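Local coordinates for protein isoprenyl transferase (Helicobacter pylori, PDB 2D2R) that probably condenses isopentenyl diphosphate with allylic pyrophosphates to make undecaprenyl diphosphate, as a magnesium-dependent homodimer, at residues Tyr90-Arg95 and Arg119-Gln124. Numbering follows the deposited sequence.
Sequences YLKDER and RDTILQ
Thr121 brings its methyl group up to Leu91 and Lys92, and it is the most covered residue of the contact. CG2 of Thr121 lies 3.7 Å from CG of Lys92 and 4.2 Å from CB of Leu91. With chi1 at -62°, OG1 lies beside the backbone N of Thr121 and CG2 is anti to it, which turns the methyl to the facing helix. The Lys92 chain runs across the threonine at about a right angle. Its CD passes 3.9 Å from OG1 of Thr121.

A second apolar touch is buried. CD1 of Leu91 meets CG1 of Ile122 at 3.9 Å, although the CB of Ile122 points away from the facing helix.

No hydrogen bond links the two segments. OG1 of Thr121 is instead hydrogen-bonded to the backbone O of Glu117, one turn earlier in its own helix. Arg95, at the end of 90-95, forms a salt bridge with Asp128, further along helix 116-129.

The axes of 90-95 and 119-124 come within 10.2 Å and run in roughly the same direction, 30° apart. The contact joins helices 80-100 and 116-129 beside strand 104-108, an outermost strand of the parallel sheet within this chain. Leu91 also packs on Phe105 and Ile122 on Ala107 of that strand, while Tyr90 touches helix 37-56.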
loop_
_atom_site.group_PDB
_atom_site.type_symbol
_atom_site.label_atom_id
_atom_site.label_comp_id
_atom_site.label_asym_id
_atom_site.label_seq_id
_atom_site.Cartn_x
_atom_site.Cartn_y
_atom_site.Cartn_z
ATOM N N TYR A 90 20.529 -10.564 -19.277
ATOM C CA TYR A 90 20.204 -11.142 -17.989
ATOM C C TYR A 90 19.206 -12.279 -18.114
ATOM O O TYR A 90 19.384 -13.340 -17.530
ATOM C CB TYR A 90 19.624 -10.081 -17.060
ATOM C CG TYR A 90 19.174 -10.684 -15.756
ATOM C CD1 TYR A 90 20.111 -11.068 -14.791
ATOM C CD2 TYR A 90 17.820 -10.972 -15.515
ATOM C CE1 TYR A 90 19.720 -11.739 -13.617
ATOM C CE2 TYR A 90 17.423 -11.636 -14.345
ATOM C CZ TYR A 90 18.386 -12.022 -13.410
ATOM O OH TYR A 90 18.042 -12.746 -12.298
ATOM N N LEU A 91 18.153 -12.064 -18.886
ATOM C CA LEU A 91 17.129 -13.089 -19.020
ATOM C C LEU A 91 17.548 -14.249 -19.907
ATOM O O LEU A 91 17.275 -15.400 -19.593
ATOM C CB LEU A 91 15.817 -12.461 -19.498
ATOM C CG LEU A 91 15.117 -11.523 -18.490
ATOM C CD1 LEU A 91 14.024 -10.734 -19.195
ATOM C CD2 LEU A 91 14.568 -12.314 -17.318
ATOM N N LYS A 92 18.212 -13.964 -21.016
ATOM C CA LYS A 92 18.654 -15.061 -21.858
ATOM C C LYS A 92 19.704 -15.845 -21.074
ATOM O O LYS A 92 19.722 -17.066 -21.124
ATOM C CB LYS A 92 19.176 -14.543 -23.203
ATOM C CG LYS A 92 18.030 -14.151 -24.142
ATOM C CD LYS A 92 18.490 -13.250 -25.287
ATOM C CE LYS A 92 19.454 -13.958 -26.242
ATOM N NZ LYS A 92 19.885 -13.084 -27.388
ATOM N N ASP A 93 20.550 -15.158 -20.317
ATOM C CA ASP A 93 21.534 -15.867 -19.512
ATOM C C ASP A 93 20.877 -16.894 -18.576
ATOM O O ASP A 93 20.977 -18.107 -18.791
ATOM C CB ASP A 93 22.362 -14.894 -18.664
ATOM C CG ASP A 93 23.432 -14.187 -19.469
ATOM O OD1 ASP A 93 23.886 -14.782 -20.471
ATOM O OD2 ASP A 93 23.833 -13.056 -19.098
ATOM N N GLU A 94 20.183 -16.416 -17.545
ATOM C CA GLU A 94 19.574 -17.340 -16.610
ATOM C C GLU A 94 18.367 -18.123 -17.071
ATOM O O GLU A 94 17.789 -18.871 -16.287
ATOM C CB GLU A 94 19.284 -16.629 -15.300
ATOM C CG GLU A 94 20.351 -16.932 -14.300
ATOM C CD GLU A 94 20.605 -15.799 -13.365
ATOM O OE1 GLU A 94 21.666 -15.820 -12.693
ATOM O OE2 GLU A 94 19.745 -14.889 -13.304
ATOM N N ARG A 95 17.998 -17.978 -18.340
ATOM C CA ARG A 95 16.865 -18.716 -18.895
ATOM C C ARG A 95 16.960 -20.166 -18.419
ATOM O O ARG A 95 15.960 -20.829 -18.119
ATOM C CB ARG A 95 16.918 -18.674 -20.424
ATOM C CG ARG A 95 15.995 -19.664 -21.127
ATOM C CD ARG A 95 16.223 -19.602 -22.627
ATOM N NE ARG A 95 15.212 -20.285 -23.440
ATOM C CZ ARG A 95 14.890 -21.571 -23.344
ATOM N NH1 ARG A 95 15.490 -22.347 -22.452
ATOM N NH2 ARG A 95 13.992 -22.090 -24.173
ATOM N N ARG A 119 10.987 -7.143 -25.229
ATOM C CA ARG A 119 9.594 -7.588 -25.112
ATOM C C ARG A 119 9.484 -8.984 -25.716
ATOM O O ARG A 119 8.726 -9.839 -25.261
ATOM C CB ARG A 119 8.690 -6.591 -25.826
ATOM C CG ARG A 119 7.229 -6.715 -25.508
ATOM C CD ARG A 119 6.533 -5.397 -25.815
ATOM N NE ARG A 119 7.175 -4.721 -26.936
ATOM C CZ ARG A 119 7.010 -3.439 -27.233
ATOM N NH1 ARG A 119 6.209 -2.671 -26.492
ATOM N NH2 ARG A 119 7.673 -2.921 -28.252
ATOM N N ASP A 120 10.310 -9.222 -26.721
ATOM C CA ASP A 120 10.358 -10.510 -27.407
ATOM C C ASP A 120 10.947 -11.594 -26.491
ATOM O O ASP A 120 10.391 -12.701 -26.366
ATOM C CB ASP A 120 11.201 -10.373 -28.693
ATOM C CG ASP A 120 10.938 -11.485 -29.676
ATOM O OD1 ASP A 120 11.370 -12.633 -29.411
ATOM O OD2 ASP A 120 10.293 -11.220 -30.712
ATOM N N THR A 121 12.062 -11.293 -25.840
ATOM C CA THR A 121 12.648 -12.283 -24.966
ATOM C C THR A 121 11.771 -12.475 -23.757
ATOM O O THR A 121 11.649 -13.587 -23.230
ATOM C CB THR A 121 14.016 -11.860 -24.511
ATOM O OG1 THR A 121 14.861 -11.739 -25.665
ATOM C CG2 THR A 121 14.591 -12.867 -23.529
ATOM N N ILE A 122 11.151 -11.391 -23.299
ATOM C CA ILE A 122 10.283 -11.521 -22.142
ATOM C C ILE A 122 9.159 -12.512 -22.460
ATOM O O ILE A 122 9.027 -13.578 -21.831
ATOM C CB ILE A 122 9.725 -10.145 -21.748
ATOM C CG1 ILE A 122 10.833 -9.350 -21.038
ATOM C CG2 ILE A 122 8.454 -10.310 -20.905
ATOM C CD1 ILE A 122 10.466 -7.869 -20.767
ATOM N N LEU A 123 8.372 -12.176 -23.469
ATOM C CA LEU A 123 7.266 -13.032 -23.865
ATOM C C LEU A 123 7.710 -14.483 -24.073
ATOM O O LEU A 123 6.986 -15.417 -23.739
ATOM C CB LEU A 123 6.615 -12.501 -25.148
ATOM C CG LEU A 123 6.035 -11.072 -25.188
ATOM C CD1 LEU A 123 5.353 -10.862 -26.523
ATOM C CD2 LEU A 123 5.031 -10.849 -24.083
ATOM N N GLN A 124 8.904 -14.685 -24.601
ATOM C CA GLN A 124 9.348 -16.050 -24.826
ATOM C C GLN A 124 9.704 -16.816 -23.587
ATOM O O GLN A 124 9.427 -18.013 -23.502
ATOM C CB GLN A 124 10.515 -16.076 -25.809
ATOM C CG GLN A 124 10.075 -15.746 -27.233
ATOM C CD GLN A 124 10.310 -16.895 -28.178
ATOM O OE1 GLN A 124 11.451 -17.345 -28.363
ATOM N NE2 GLN A 124 9.237 -17.384 -28.779
#